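Local coordinates for protein MS5a (PDB 6L77) that is a meiosis-related plant protein of unsettled biochemical role, built on a cystatin-like fold, and apparently enhances papain in a non-canonical way, at residues A58-P61 with A62-S65; E135-W138 with I139-Y142; T211-P214 with T215-C218. All blocks are in the same frame, centred on the assembly; numbering follows the deposited sequence.

Contact 1. Residues A58-P61 with A62-S65; sequences AEDP and ATSS
D60 reaches across the tight turn that joins strand 49-60 to strand 65-75, and its carboxylate meets A62 and T63 with different oxygens. CG stands anti to the backbone N (chi1 171°), which carries the carboxylate to A62 and T63. D60 OD1 accepts the backbone N-H of A62 at 3.1 Å, with the donor well above the carboxylate plane instead of within it. The other oxygen, D60 OD2, lies 3.0 Å from T63 OG1 as the two side chains pass at a slant; that hydroxyl's place is less sure, so this bond is tentative. The backbone closes the hairpin. D60 N bonds to S65 O at 2.9 Å, while D60 O takes T63 N at 3.2 Å and, weakly, the amides of S64 and S65. S64 and S65 both face D60, a G1 beta bulge, and S64 sits there with positive phi. On the outside of the turn a water links P61 O with S64 OG. One aspartate thus serves the turn with carbonyl and carboxylate alike, and its negative charge is probably eased by the amide of A62 in this surface loop.

Contact 2. Residues E135-W138 with I139-Y142; sequences EHDW and IRLY
I139 lies against the indole of W138: its CG1 sits 3.6 Å from the centroid of the six-membered ring, almost exactly on the ring normal, a CH-pi contact between neighbours in sequence. The torsion chi1 of W138, 65°, puts CG between the backbone N and the carbonyl carbon and folds the indole back over the first turn of the helix, where I139 can lie over its face. With Y142 the same indole makes an oblique aromatic pair, with centroids 5.0 Å apart and planes inclined at 55°. W138 CE3 comes over one face of the phenol and is 3.5 Å from Y142 CE2.

Backbone bonds start the helix. I139 N reaches H136 O at 3.3 Å, and from there the i to i+4 pattern sets in, with L141 N on D137 O (3.0 Å) and Y142 N on W138 O (2.9 Å). A water joins H136 O to R140 N. This is the N-terminal turn of helix 138-150, which follows helix 130-135 after a short bend and turns its aromatic side inward, between helix 12-29 and strand 186-195 of the antiparallel sheet: W138 touches M27 and V188, and I139 touches I190. Helix packed on antiparallel sheet is consistent with the protein's cystatin-like fold.

The polar ends of the rings are held by other parts of the chain. W138 NE1 bonds to L180 O, and Y142 OH to both H23 and R210; R210 also makes a cation-pi contact with the indole.

Charge plays a lesser part, on the solvent side. D137 OD2 and R140 NH2 form a long salt bridge of 4.0 Å, the carboxylate and guanidinium planes at right angles and the arginine chain bent at chi3.

Contact 3. Residues T211-P214 with T215-C218; sequences TVEP and TTHC
E213 curls its side chain back to the turn that follows it and brings one carboxylate oxygen to the amides of T215 and T216. At the root, CB lies 3.1 Å from T216 OG1 and also approaches C218 O. CG, anti to the backbone N, passes beside the same hydroxyl. A bend at chi2 (-70°) then swings the carboxylate round, so that CD lies near both T216 OG1 and T215 N. The tip does the bonding: E213 OE2 accepts from T215 N at 2.8 Å, the donor standing above the carboxylate plane, and from T216 N at 2.9 Å, this time nearly along the C-O axis and close to straight. T216 OG1 is also 3.0 Å from E213 OE2, though its proton has another acceptor within reach.

The backbone of E213 grips the other limb. Its N-H bonds to C218 O (2.9 Å), and its carbonyl takes H217 N at 2.8 Å. T216 OG1 in turn accepts from C218 N, 3.2 Å away, which makes an ST turn. H217, with positive phi, lets the chain reverse, while R24 bonds to its carbonyl from outside. V212 CG1 comes to the edge of the imidazole. All this links strand 201-212 to strand 219-227, neighbours in the antiparallel sheet.

With an alanine here, the amides of T215 and T216 would probably lose their shared acceptor, leaving this corner of the turn freer to move. Two backbone N-H groups converging on one carboxylate oxygen imply that the charge is probably stabilised by the turn itself.

How the contacts relate
Contacts 1 and 3 are connections between neighbouring antiparallel strands of one sheet, 49-60 with 65-75 and 201-212 with 219-227, and their centres lie 27 Å apart. In each an acidic side chain accepts from the backbone of its own turn, one amide in contact 1 and two in contact 3, but contact 1 is a surface feature with a bulge and water, whereas contact 3 is partly buried and tied to R24. Contact 2 belongs to a helix, not a strand connection, and its centre is about 7 Å from that of the chain; there aromatic and aliphatic packing takes over. Helix 12-29 serves both later sites, providing H23 and M27 to contact 2 and R24 to contact 3.

Contact 1. Residues A58-P61 with A62-S65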
# COMPACT_ATOMS: atom_id res chain seq x y z
N ALA A 58 -15.76 7.92 6.03
CA ALA A 58 -15.81 6.50 5.73
C ALA A 58 -17.24 5.99 5.89
O ALA A 58 -17.96 6.43 6.79
CB ALA A 58 -14.88 5.70 6.65
N GLU A 59 -17.63 5.06 5.03
CA GLU A 59 -18.92 4.38 5.16
C GLU A 59 -18.72 3.06 5.90
O GLU A 59 -17.78 2.31 5.62
CB GLU A 59 -19.57 4.13 3.80
CG GLU A 59 -20.94 3.44 3.94
CD GLU A 59 -21.75 3.35 2.65
OE1 GLU A 59 -21.26 3.74 1.56
OE2 GLU A 59 -22.91 2.91 2.73
N ASP A 60 -19.62 2.79 6.85
CA ASP A 60 -19.64 1.53 7.60
C ASP A 60 -20.96 0.83 7.30
O ASP A 60 -21.98 1.10 7.96
CB ASP A 60 -19.49 1.78 9.10
CG ASP A 60 -19.71 0.53 9.94
OD1 ASP A 60 -19.68 -0.60 9.39
OD2 ASP A 60 -19.97 0.68 11.16
N PRO A 61 -20.99 -0.08 6.32
CA PRO A 61 -22.27 -0.70 5.93
C PRO A 61 -22.88 -1.56 7.02
O PRO A 61 -24.08 -1.85 6.95
CB PRO A 61 -21.89 -1.54 4.70
CG PRO A 61 -20.65 -0.83 4.14
CD PRO A 61 -19.90 -0.39 5.38
N ALA A 62 -22.09 -1.99 8.01
CA ALA A 62 -22.64 -2.84 9.07
C ALA A 62 -23.64 -2.07 9.93
O ALA A 62 -24.57 -2.67 10.47
CB ALA A 62 -21.52 -3.42 9.92
N THR A 63 -23.46 -0.75 10.07
CA THR A 63 -24.40 0.08 10.81
C THR A 63 -25.05 1.16 9.96
O THR A 63 -25.84 1.95 10.49
CB THR A 63 -23.71 0.75 12.01
OG1 THR A 63 -22.74 1.68 11.53
CG2 THR A 63 -23.02 -0.30 12.86
N SER A 64 -24.74 1.22 8.65
CA SER A 64 -25.24 2.29 7.77
C SER A 64 -24.89 3.66 8.33
O SER A 64 -25.71 4.59 8.31
CB SER A 64 -26.75 2.17 7.54
OG SER A 64 -27.07 0.85 7.13
N SER A 65 -23.67 3.80 8.84
CA SER A 65 -23.25 5.06 9.40
C SER A 65 -22.06 5.58 8.61
O SER A 65 -21.34 4.82 7.96
CB SER A 65 -22.92 4.95 10.90
OG SER A 65 -22.12 3.82 11.18
O HOH W 1 -26.66 -1.70 7.90

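Contact 2. Residues E135-W138 with I139-Y142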
# COMPACT_ATOMS: atom_id res chain seq x y z
N GLU A 135 -9.11 -11.62 -2.38
CA GLU A 135 -9.76 -11.45 -1.09
C GLU A 135 -9.06 -10.46 -0.16
O GLU A 135 -9.61 -10.14 0.89
CB GLU A 135 -9.89 -12.81 -0.38
CG GLU A 135 -10.94 -13.71 -1.03
CD GLU A 135 -10.70 -15.19 -0.76
OE1 GLU A 135 -11.54 -16.01 -1.19
OE2 GLU A 135 -9.68 -15.52 -0.12
N HIS A 136 -7.88 -9.96 -0.52
CA HIS A 136 -7.16 -9.02 0.34
C HIS A 136 -6.69 -7.85 -0.52
O HIS A 136 -5.59 -7.88 -1.08
CB HIS A 136 -6.00 -9.72 1.05
CG HIS A 136 -6.45 -10.89 1.87
ND1 HIS A 136 -6.56 -12.16 1.36
CD2 HIS A 136 -6.88 -10.96 3.15
CE1 HIS A 136 -7.02 -12.97 2.30
NE2 HIS A 136 -7.22 -12.27 3.40
N ASP A 137 -7.52 -6.81 -0.61
CA ASP A 137 -7.32 -5.77 -1.62
C ASP A 137 -6.21 -4.80 -1.28
O ASP A 137 -5.93 -3.91 -2.09
CB ASP A 137 -8.62 -5.00 -1.89
CG ASP A 137 -9.16 -4.25 -0.67
OD1 ASP A 137 -8.46 -4.09 0.35
OD2 ASP A 137 -10.32 -3.79 -0.74
N TRP A 138 -5.55 -4.93 -0.12
CA TRP A 138 -4.37 -4.10 0.10
C TRP A 138 -3.26 -4.44 -0.89
O TRP A 138 -2.40 -3.59 -1.15
CB TRP A 138 -3.86 -4.24 1.54
CG TRP A 138 -3.36 -5.61 1.95
CD1 TRP A 138 -4.04 -6.56 2.66
CD2 TRP A 138 -2.05 -6.15 1.71
NE1 TRP A 138 -3.24 -7.66 2.87
CE2 TRP A 138 -2.01 -7.43 2.30
CE3 TRP A 138 -0.90 -5.66 1.07
CZ2 TRP A 138 -0.87 -8.24 2.25
CZ3 TRP A 138 0.22 -6.47 1.02
CH2 TRP A 138 0.23 -7.74 1.61
N ILE A 139 -3.25 -5.64 -1.45
CA ILE A 139 -2.28 -5.97 -2.48
C ILE A 139 -2.51 -5.09 -3.70
O ILE A 139 -1.58 -4.45 -4.22
CB ILE A 139 -2.35 -7.47 -2.81
CG1 ILE A 139 -1.88 -8.28 -1.59
CG2 ILE A 139 -1.52 -7.81 -4.06
CD1 ILE A 139 -2.10 -9.78 -1.76
N ARG A 140 -3.77 -5.00 -4.16
CA ARG A 140 -4.09 -4.10 -5.26
C ARG A 140 -3.76 -2.65 -4.91
O ARG A 140 -3.25 -1.90 -5.76
CB ARG A 140 -5.56 -4.22 -5.66
CG ARG A 140 -6.00 -3.12 -6.64
CD ARG A 140 -7.36 -3.39 -7.25
NE ARG A 140 -8.36 -3.74 -6.25
CZ ARG A 140 -9.08 -2.85 -5.56
NH1 ARG A 140 -8.89 -1.55 -5.77
NH2 ARG A 140 -9.97 -3.26 -4.67
N LEU A 141 -4.06 -2.24 -3.67
CA LEU A 141 -3.70 -0.89 -3.24
C LEU A 141 -2.21 -0.61 -3.42
O LEU A 141 -1.83 0.45 -3.94
CB LEU A 141 -4.10 -0.71 -1.77
CG LEU A 141 -3.70 0.65 -1.15
CD1 LEU A 141 -4.34 1.80 -1.92
CD2 LEU A 141 -4.13 0.69 0.30
N TYR A 142 -1.35 -1.53 -2.97
CA TYR A 142 0.09 -1.26 -3.07
C TYR A 142 0.52 -1.21 -4.52
O TYR A 142 1.36 -0.37 -4.90
CB TYR A 142 0.91 -2.29 -2.30
CG TYR A 142 0.76 -2.31 -0.78
CD1 TYR A 142 -0.25 -1.59 -0.13
CD2 TYR A 142 1.63 -3.07 0.01
CE1 TYR A 142 -0.38 -1.63 1.27
CE2 TYR A 142 1.51 -3.12 1.39
CZ TYR A 142 0.50 -2.40 2.02
OH TYR A 142 0.38 -2.46 3.38
O HOH W 2 -5.67 -7.27 -4.16

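Contact 3. Residues T211-P214 with T215-C218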
# COMPACT_ATOMS: atom_id res chain seq x y z
N THR A 211 6.82 -1.93 6.69
CA THR A 211 7.33 -2.13 8.04
C THR A 211 6.36 -1.46 9.00
O THR A 211 5.79 -0.41 8.70
CB THR A 211 8.76 -1.59 8.19
OG1 THR A 211 8.79 -0.21 7.82
CG2 THR A 211 9.68 -2.35 7.28
N VAL A 212 6.14 -2.12 10.14
CA VAL A 212 5.13 -1.71 11.11
C VAL A 212 5.85 -1.49 12.44
O VAL A 212 6.59 -2.35 12.90
CB VAL A 212 4.02 -2.77 11.26
CG1 VAL A 212 2.94 -2.29 12.23
CG2 VAL A 212 3.40 -3.10 9.89
N GLU A 213 5.62 -0.33 13.05
CA GLU A 213 6.28 -0.01 14.30
C GLU A 213 5.65 -0.82 15.43
O GLU A 213 4.42 -0.77 15.60
CB GLU A 213 6.17 1.50 14.59
CG GLU A 213 7.29 2.07 15.45
CD GLU A 213 7.25 1.60 16.90
OE1 GLU A 213 8.33 1.47 17.52
OE2 GLU A 213 6.14 1.36 17.42
N PRO A 214 6.44 -1.54 16.23
CA PRO A 214 5.85 -2.56 17.13
C PRO A 214 4.81 -2.04 18.12
O PRO A 214 3.85 -2.76 18.41
CB PRO A 214 7.08 -3.12 17.86
CG PRO A 214 8.19 -2.93 16.88
CD PRO A 214 7.91 -1.62 16.19
N THR A 215 4.97 -0.84 18.65
CA THR A 215 4.03 -0.34 19.66
C THR A 215 2.96 0.57 19.06
O THR A 215 1.77 0.39 19.33
CB THR A 215 4.79 0.41 20.75
OG1 THR A 215 5.88 -0.40 21.22
CG2 THR A 215 3.86 0.75 21.92
N THR A 216 3.38 1.56 18.27
CA THR A 216 2.46 2.51 17.66
C THR A 216 1.69 1.92 16.49
O THR A 216 0.62 2.43 16.14
CB THR A 216 3.23 3.73 17.17
OG1 THR A 216 4.16 3.29 16.17
CG2 THR A 216 4.01 4.37 18.31
N HIS A 217 2.23 0.88 15.86
CA HIS A 217 1.69 0.30 14.64
C HIS A 217 1.65 1.32 13.50
O HIS A 217 0.83 1.21 12.60
CB HIS A 217 0.29 -0.29 14.86
CG HIS A 217 0.23 -1.30 15.96
ND1 HIS A 217 1.07 -2.39 16.02
CD2 HIS A 217 -0.59 -1.40 17.03
CE1 HIS A 217 0.78 -3.11 17.09
NE2 HIS A 217 -0.22 -2.53 17.72
N CYS A 218 2.53 2.33 13.56
CA CYS A 218 2.71 3.20 12.41
C CYS A 218 3.23 2.37 11.24
O CYS A 218 3.99 1.43 11.44
CB CYS A 218 3.67 4.35 12.75
SG CYS A 218 3.04 5.43 14.07